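Local coordinates for protein ribonuclease VapC2 (Rickettsia felis, PDB 3ZVK) that cleaves single-stranded RNA as the magnesium-dependent toxin of a type II toxin-antitoxin pair and is held in complex with the antitoxin VapB2, at residues M1-A13 and A106-E120. The protein carries 1 engineered substitution. Numbering follows the deposited sequence.
Engineered in segment 1-13: G6 (natural residue Asp).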
ATOM      1  N   MET A   1     -23.654 -23.011   5.077  1.00 66.49           N
ATOM      2  CA  MET A   1     -23.872 -21.573   5.102  1.00 65.85           C
ATOM      3  C   MET A   1     -23.113 -20.903   6.237  1.00 64.27           C
ATOM      4  O   MET A   1     -22.353 -21.569   6.928  1.00 63.41           O
ATOM      5  CB  MET A   1     -25.377 -21.250   5.135  1.00 70.86           C
ATOM      6  CG  MET A   1     -26.025 -21.367   6.500  1.00 75.28           C
ATOM      7  SD  MET A   1     -27.467 -20.290   6.764  1.00 82.58           S
ATOM      8  CE  MET A   1     -26.975 -18.795   6.000  1.00 78.35           C
ATOM      9  N   ILE A   2     -23.300 -19.587   6.423  1.00 57.58           N
ATOM     10  CA  ILE A   2     -22.655 -18.816   7.497  1.00 53.09           C
ATOM     11  C   ILE A   2     -23.616 -18.658   8.675  1.00 51.18           C
ATOM     12  O   ILE A   2     -24.754 -18.235   8.506  1.00 48.92           O
ATOM     13  CB  ILE A   2     -22.115 -17.432   7.003  1.00 55.95           C
ATOM     14  CG1 ILE A   2     -21.139 -17.597   5.812  1.00 57.72           C
ATOM     15  CG2 ILE A   2     -21.455 -16.634   8.140  1.00 54.86           C
ATOM     16  CD1 ILE A   2     -20.747 -16.311   5.082  1.00 68.00           C
ATOM     17  N   TYR A   3     -23.141 -18.989   9.878  1.00 45.39           N
ATOM     18  CA  TYR A   3     -23.878 -18.777  11.109  1.00 43.31           C
ATOM     19  C   TYR A   3     -23.094 -17.728  11.885  1.00 46.29           C
ATOM     20  O   TYR A   3     -21.952 -17.979  12.258  1.00 46.94           O
ATOM     21  CB  TYR A   3     -23.982 -20.069  11.923  1.00 42.99           C
ATOM     22  CG  TYR A   3     -25.086 -20.982  11.446  1.00 45.21           C
ATOM     23  CD1 TYR A   3     -24.889 -21.845  10.372  1.00 46.13           C
ATOM     24  CD2 TYR A   3     -26.350 -20.970  12.058  1.00 46.91           C
ATOM     25  CE1 TYR A   3     -25.907 -22.686   9.923  1.00 48.81           C
ATOM     26  CE2 TYR A   3     -27.369 -21.813  11.623  1.00 44.76           C
ATOM     27  CZ  TYR A   3     -27.139 -22.682  10.559  1.00 53.80           C
ATOM     28  OH  TYR A   3     -28.119 -23.544  10.095  1.00 54.61           O
ATOM     29  N   MET A   4     -23.668 -16.543  12.082  1.00 41.05           N
ATOM     30  CA  MET A   4     -23.019 -15.475  12.844  1.00 38.90           C
ATOM     31  C   MET A   4     -23.633 -15.452  14.236  1.00 46.08           C
ATOM     32  O   MET A   4     -24.868 -15.455  14.365  1.00 48.06           O
ATOM     33  CB  MET A   4     -23.170 -14.117  12.143  1.00 40.72           C
ATOM     34  CG  MET A   4     -22.539 -14.090  10.780  1.00 44.49           C
ATOM     35  SD  MET A   4     -22.423 -12.477  10.004  1.00 49.43           S
ATOM     36  CE  MET A   4     -20.959 -11.863  10.800  1.00 44.13           C
ATOM     37  N   LEU A   5     -22.796 -15.500  15.283  1.00 41.49           N
ATOM     38  CA  LEU A   5     -23.330 -15.477  16.662  1.00 40.40           C
ATOM     39  C   LEU A   5     -23.438 -14.054  17.165  1.00 40.85           C
ATOM     40  O   LEU A   5     -22.550 -13.224  16.909  1.00 38.69           O
ATOM     41  CB  LEU A   5     -22.466 -16.303  17.648  1.00 39.38           C
ATOM     42  CG  LEU A   5     -21.958 -17.643  17.170  1.00 42.88           C
ATOM     43  CD1 LEU A   5     -20.884 -18.177  18.124  1.00 42.08           C
ATOM     44  CD2 LEU A   5     -23.113 -18.625  16.985  1.00 42.69           C
ATOM     45  N   GLY A   6     -24.541 -13.782  17.840  1.00 39.36           N
ATOM     46  CA  GLY A   6     -24.821 -12.487  18.459  1.00 39.93           C
ATOM     47  C   GLY A   6     -24.067 -12.369  19.769  1.00 44.72           C
ATOM     48  O   GLY A   6     -23.462 -13.340  20.238  1.00 45.00           O
ATOM     49  N   THR A   7     -24.085 -11.186  20.362  1.00 42.64           N
ATOM     50  CA  THR A   7     -23.353 -10.883  21.594  1.00 42.37           C
ATOM     51  C   THR A   7     -23.825 -11.748  22.765  1.00 47.43           C
ATOM     52  O   THR A   7     -22.982 -12.314  23.466  1.00 46.80           O
ATOM     53  CB  THR A   7     -23.406  -9.366  21.884  1.00 49.73           C
ATOM     54  OG1 THR A   7     -22.962  -8.672  20.711  1.00 49.50           O
ATOM     55  CG2 THR A   7     -22.536  -8.953  23.084  1.00 43.29           C
ATOM     56  N   ASN A   8     -25.155 -11.840  22.971  1.00 42.88           N
ATOM     57  CA  ASN A   8     -25.782 -12.614  24.038  1.00 43.15           C
ATOM     58  C   ASN A   8     -25.392 -14.079  24.003  1.00 48.77           C
ATOM     59  O   ASN A   8     -25.077 -14.619  25.055  1.00 50.00           O
ATOM     60  CB  ASN A   8     -27.311 -12.475  24.011  1.00 40.95           C
ATOM     61  CG  ASN A   8     -27.927 -11.123  24.264  1.00 54.41           C
ATOM     62  OD1 ASN A   8     -29.135 -10.980  24.104  1.00 48.24           O
ATOM     63  ND2 ASN A   8     -27.208 -10.129  24.769  1.00 54.25           N
ATOM     64  N   ILE A   9     -25.353 -14.707  22.806  1.00 44.73           N
ATOM     65  CA  ILE A   9     -24.929 -16.097  22.618  1.00 43.59           C
ATOM     66  C   ILE A   9     -23.497 -16.242  23.090  1.00 45.27           C
ATOM     67  O   ILE A   9     -23.216 -17.174  23.840  1.00 45.41           O
ATOM     68  CB  ILE A   9     -25.121 -16.578  21.141  1.00 45.72           C
ATOM     69  CG1 ILE A   9     -26.597 -16.972  20.875  1.00 47.40           C
ATOM     70  CG2 ILE A   9     -24.178 -17.721  20.764  1.00 45.36           C
ATOM     71  CD1 ILE A   9     -27.139 -18.295  21.547  1.00 39.40           C
ATOM     72  N   CYS A  10     -22.610 -15.281  22.674  1.00 39.65           N
ATOM     73  CA  CYS A  10     -21.186 -15.282  22.979  1.00 37.79           C
ATOM     74  C   CYS A  10     -20.903 -15.130  24.471  1.00 40.76           C
ATOM     75  O   CYS A  10     -20.117 -15.925  24.998  1.00 41.07           O
ATOM     76  CB  CYS A  10     -20.437 -14.264  22.133  1.00 37.89           C
ATOM     77  SG  CYS A  10     -20.322 -14.690  20.381  1.00 42.56           S
ATOM     78  N   VAL A  11     -21.556 -14.132  25.143  1.00 36.00           N
ATOM     79  CA  VAL A  11     -21.461 -13.857  26.578  1.00 36.84           C
ATOM     80  C   VAL A  11     -21.929 -15.081  27.415  1.00 46.67           C
ATOM     81  O   VAL A  11     -21.215 -15.498  28.330  1.00 47.60           O
ATOM     82  CB  VAL A  11     -22.173 -12.540  26.982  1.00 40.05           C
ATOM     83  CG1 VAL A  11     -22.203 -12.363  28.514  1.00 39.72           C
ATOM     84  CG2 VAL A  11     -21.482 -11.328  26.350  1.00 38.62           C
ATOM     85  N   TYR A  12     -23.075 -15.691  27.047  1.00 45.25           N
ATOM     86  CA  TYR A  12     -23.602 -16.895  27.716  1.00 45.86           C
ATOM     87  C   TYR A  12     -22.690 -18.090  27.542  1.00 48.45           C
ATOM     88  O   TYR A  12     -22.524 -18.848  28.488  1.00 50.26           O
ATOM     89  CB  TYR A  12     -25.039 -17.228  27.262  1.00 46.87           C
ATOM     90  CG  TYR A  12     -25.790 -18.084  28.252  1.00 47.58           C
ATOM     91  CD1 TYR A  12     -26.358 -17.526  29.400  1.00 50.21           C
ATOM     92  CD2 TYR A  12     -25.954 -19.450  28.038  1.00 46.87           C
ATOM     93  CE1 TYR A  12     -27.056 -18.313  30.317  1.00 49.63           C
ATOM     94  CE2 TYR A  12     -26.616 -20.250  28.965  1.00 48.75           C
ATOM     95  CZ  TYR A  12     -27.161 -19.679  30.107  1.00 60.15           C
ATOM     96  OH  TYR A  12     -27.829 -20.463  31.017  1.00 67.42           O
ATOM     97  N   ALA A  13     -22.073 -18.240  26.362  1.00 41.55           N
ATOM     98  CA  ALA A  13     -21.136 -19.318  26.063  1.00 40.18           C
ATOM     99  C   ALA A  13     -19.892 -19.231  26.960  1.00 44.77           C
ATOM    100  O   ALA A  13     -19.487 -20.234  27.546  1.00 44.05           O
ATOM    101  CB  ALA A  13     -20.727 -19.263  24.598  1.00 39.70           C
ATOM    102  N   ALA A 106     -25.307  -9.602   9.437  1.00 47.49           N
ATOM    103  CA  ALA A 106     -25.842 -10.926   9.100  1.00 47.08           C
ATOM    104  C   ALA A 106     -26.649 -10.839   7.792  1.00 50.87           C
ATOM    105  O   ALA A 106     -26.474 -11.690   6.922  1.00 51.61           O
ATOM    106  CB  ALA A 106     -26.707 -11.466  10.234  1.00 47.62           C
ATOM    107  N   ILE A 107     -27.473  -9.781   7.621  1.00 46.65           N
ATOM    108  CA  ILE A 107     -28.264  -9.570   6.412  1.00 48.23           C
ATOM    109  C   ILE A 107     -27.332  -9.448   5.203  1.00 53.55           C
ATOM    110  O   ILE A 107     -27.535 -10.141   4.205  1.00 54.73           O
ATOM    111  CB  ILE A 107     -29.271  -8.374   6.548  1.00 52.05           C
ATOM    112  CG1 ILE A 107     -30.375  -8.656   7.563  1.00 52.03           C
ATOM    113  CG2 ILE A 107     -29.922  -8.031   5.196  1.00 53.47           C
ATOM    114  CD1 ILE A 107     -31.095  -7.423   8.146  1.00 59.65           C
ATOM    115  N   ALA A 108     -26.296  -8.598   5.306  1.00 50.50           N
ATOM    116  CA  ALA A 108     -25.315  -8.365   4.241  1.00 51.55           C
ATOM    117  C   ALA A 108     -24.501  -9.601   3.853  1.00 59.91           C
ATOM    118  O   ALA A 108     -24.107  -9.723   2.688  1.00 62.45           O
ATOM    119  CB  ALA A 108     -24.393  -7.242   4.623  1.00 50.60           C
ATOM    120  N   GLU A 109     -24.251 -10.516   4.817  1.00 54.91           N
ATOM    121  CA  GLU A 109     -23.511 -11.762   4.577  1.00 54.16           C
ATOM    122  C   GLU A 109     -24.448 -12.934   4.195  1.00 58.34           C
ATOM    123  O   GLU A 109     -23.977 -14.024   3.870  1.00 56.93           O
ATOM    124  CB  GLU A 109     -22.670 -12.141   5.827  1.00 53.43           C
ATOM    125  CG  GLU A 109     -21.558 -11.171   6.217  1.00 60.18           C
ATOM    126  CD  GLU A 109     -20.410 -10.909   5.263  1.00 70.07           C
ATOM    127  OE1 GLU A 109     -20.268 -11.656   4.273  1.00 58.94           O
ATOM    128  OE2 GLU A 109     -19.632  -9.959   5.518  1.00 76.00           O
ATOM    129  N   ASN A 110     -25.769 -12.700   4.246  1.00 57.15           N
ATOM    130  CA  ASN A 110     -26.829 -13.691   4.010  1.00 58.48           C
ATOM    131  C   ASN A 110     -26.664 -14.861   4.986  1.00 60.35           C
ATOM    132  O   ASN A 110     -26.719 -16.022   4.616  1.00 61.35           O
ATOM    133  CB  ASN A 110     -26.912 -14.132   2.545  1.00 60.97           C
ATOM    134  CG  ASN A 110     -28.332 -14.385   2.158  1.00 95.14           C
ATOM    135  OD1 ASN A 110     -28.952 -15.383   2.559  1.00 91.54           O
ATOM    136  ND2 ASN A 110     -28.917 -13.412   1.464  1.00 92.79           N
ATOM    137  N   ALA A 111     -26.428 -14.515   6.241  1.00 53.90           N
ATOM    138  CA  ALA A 111     -26.149 -15.424   7.333  1.00 51.10           C
ATOM    139  C   ALA A 111     -27.342 -15.610   8.269  1.00 53.62           C
ATOM    140  O   ALA A 111     -28.221 -14.754   8.336  1.00 53.76           O
ATOM    141  CB  ALA A 111     -24.950 -14.885   8.126  1.00 48.84           C
ATOM    142  N   THR A 112     -27.323 -16.699   9.039  1.00 49.37           N
ATOM    143  CA  THR A 112     -28.295 -16.969  10.088  1.00 49.01           C
ATOM    144  C   THR A 112     -27.714 -16.326  11.344  1.00 54.16           C
ATOM    145  O   THR A 112     -26.556 -16.613  11.726  1.00 53.58           O
ATOM    146  CB  THR A 112     -28.498 -18.461  10.290  1.00 55.95           C
ATOM    147  OG1 THR A 112     -29.052 -19.036   9.104  1.00 63.19           O
ATOM    148  CG2 THR A 112     -29.405 -18.763  11.458  1.00 53.05           C
ATOM    149  N   LEU A 113     -28.499 -15.432  11.972  1.00 49.45           N
ATOM    150  CA  LEU A 113     -28.056 -14.782  13.197  1.00 46.80           C
ATOM    151  C   LEU A 113     -28.548 -15.585  14.380  1.00 48.81           C
ATOM    152  O   LEU A 113     -29.746 -15.850  14.503  1.00 51.03           O
ATOM    153  CB  LEU A 113     -28.517 -13.319  13.267  1.00 46.87           C
ATOM    154  CG  LEU A 113     -28.034 -12.479  14.459  1.00 49.73           C
ATOM    155  CD1 LEU A 113     -26.509 -12.384  14.538  1.00 46.57           C
ATOM    156  CD2 LEU A 113     -28.589 -11.111  14.347  1.00 54.53           C
ATOM    157  N   VAL A 114     -27.616 -15.979  15.241  1.00 42.56           N
ATOM    158  CA  VAL A 114     -27.881 -16.812  16.397  1.00 42.17           C
ATOM    159  C   VAL A 114     -28.115 -15.983  17.637  1.00 48.51           C
ATOM    160  O   VAL A 114     -27.272 -15.179  18.021  1.00 46.01           O
ATOM    161  CB  VAL A 114     -26.828 -17.910  16.597  1.00 44.81           C
ATOM    162  CG1 VAL A 114     -27.259 -18.880  17.689  1.00 45.39           C
ATOM    163  CG2 VAL A 114     -26.527 -18.654  15.288  1.00 44.30           C
ATOM    164  N   THR A 115     -29.277 -16.210  18.266  1.00 49.86           N
ATOM    165  CA  THR A 115     -29.745 -15.492  19.426  1.00 51.36           C
ATOM    166  C   THR A 115     -30.039 -16.378  20.641  1.00 58.38           C
ATOM    167  O   THR A 115     -30.106 -17.590  20.504  1.00 58.64           O
ATOM    168  CB  THR A 115     -30.857 -14.512  19.023  1.00 60.64           C
ATOM    169  OG1 THR A 115     -31.043 -13.588  20.099  1.00 63.24           O
ATOM    170  CG2 THR A 115     -32.162 -15.212  18.645  1.00 55.20           C
ATOM    171  N   ASN A 116     -30.189 -15.733  21.822  1.00 57.34           N
ATOM    172  CA  ASN A 116     -30.418 -16.219  23.203  1.00 58.33           C
ATOM    173  C   ASN A 116     -31.876 -15.957  23.683  1.00 68.47           C
ATOM    174  O   ASN A 116     -32.314 -16.549  24.673  1.00 67.96           O
ATOM    175  CB  ASN A 116     -29.508 -15.351  24.149  1.00 49.79           C
ATOM    176  CG  ASN A 116     -28.534 -16.120  24.994  1.00 74.92           C
ATOM    177  OD1 ASN A 116     -27.934 -17.090  24.571  1.00 83.68           O
ATOM    178  ND2 ASN A 116     -28.274 -15.651  26.182  1.00 70.26           N
ATOM    179  N   ASN A 117     -32.555 -14.961  23.066  1.00 69.65           N
ATOM    180  CA  ASN A 117     -33.885 -14.469  23.429  1.00 73.53           C
ATOM    181  C   ASN A 117     -34.575 -13.689  22.298  1.00 82.87           C
ATOM    182  O   ASN A 117     -33.940 -13.279  21.319  1.00 81.76           O
ATOM    183  CB  ASN A 117     -33.809 -13.579  24.703  1.00 76.67           C
ATOM    184  CG  ASN A 117     -32.692 -12.557  24.712  1.00 95.15           C
ATOM    185  OD1 ASN A 117     -32.571 -11.708  23.819  1.00 91.47           O
ATOM    186  ND2 ASN A 117     -31.845 -12.620  25.733  1.00 84.88           N
ATOM    187  N   ILE A 118     -35.884 -13.451  22.479  1.00 84.63           N
ATOM    188  CA  ILE A 118     -36.751 -12.724  21.543  1.00 86.55           C
ATOM    189  C   ILE A 118     -36.539 -11.195  21.577  1.00 89.25           C
ATOM    190  O   ILE A 118     -36.850 -10.507  20.596  1.00 89.71           O
ATOM    191  CB  ILE A 118     -38.242 -13.140  21.696  1.00 92.15           C
ATOM    192  CG1 ILE A 118     -38.753 -12.960  23.155  1.00 93.23           C
ATOM    193  CG2 ILE A 118     -38.445 -14.573  21.200  1.00 93.38           C
ATOM    194  CD1 ILE A 118     -40.272 -12.623  23.292  1.00103.35           C
ATOM    195  N   LYS A 119     -36.000 -10.674  22.691  1.00 83.55           N
ATOM    196  CA  LYS A 119     -35.762  -9.237  22.832  1.00 82.64           C
ATOM    197  C   LYS A 119     -34.572  -8.725  22.003  1.00 83.58           C
ATOM    198  O   LYS A 119     -34.713  -7.688  21.360  1.00 84.46           O
ATOM    199  CB  LYS A 119     -35.669  -8.805  24.308  1.00 84.63           C
ATOM    200  N   GLU A 120     -33.421  -9.444  21.997  1.00 76.53           N
ATOM    201  CA  GLU A 120     -32.194  -9.045  21.275  1.00 73.31           C
ATOM    202  C   GLU A 120     -32.442  -8.535  19.835  1.00 75.01           C
ATOM    203  O   GLU A 120     -32.050  -7.407  19.525  1.00 73.66           O
ATOM    204  CB  GLU A 120     -31.129 -10.160  21.321  1.00 72.67           C
ATOM    205  CG  GLU A 120     -29.700  -9.684  21.071  1.00 74.72           C
ATOM    206  CD  GLU A 120     -28.631 -10.766  20.994  1.00 75.15           C
ATOM    207  OE1 GLU A 120     -28.992 -11.965  20.922  1.00 68.97           O
ATOM    208  OE2 GLU A 120     -27.428 -10.414  20.975  1.00 53.97           O
TER
HETATM  209  O   HOH W   1     -27.010 -13.658  20.520  1.00 52.92           O
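Strands 2-5 and 112-115 run parallel, with segment axes 4.8 Å apart at closest and 34° between them. T112 N donates to I2 O, M4 N to T112 O, V114 N to M4 O and G6 N to V114 O. On one sheet face, Y3 and T112 lie side by side. Y3 CE2 is 3.7 Å from T112 CG2, and V114 CG2 meets the ring edge in its plane. L5 CD2 packs on V114 CB at 3.8 Å. On the other face, M4 CG touches A111 CB at 3.7 Å, and M4 SD lies against A106, 3.9 Å from A106 CA.

Past the strands, the carboxylate of E120 stacks on the amide of N8, their planes 19° apart. E120 is extended beyond CG, and E120 OE2 accepts a weak hydrogen bond from N8 N (3.3 Å). E120 OE1 accepts a hydrogen bond from T115 OG1 (2.7 Å) and another from a water. That water also links I9 N to V114 O.

G6, at the N-cap of helix 7-16, is engineered from Asp, a predicted magnesium ligand. D99 touches E120 from helix 97-109. Central parallel strands with acidic residues gathered at their C-terminal ends are characteristic of the PIN-domain nuclease fold.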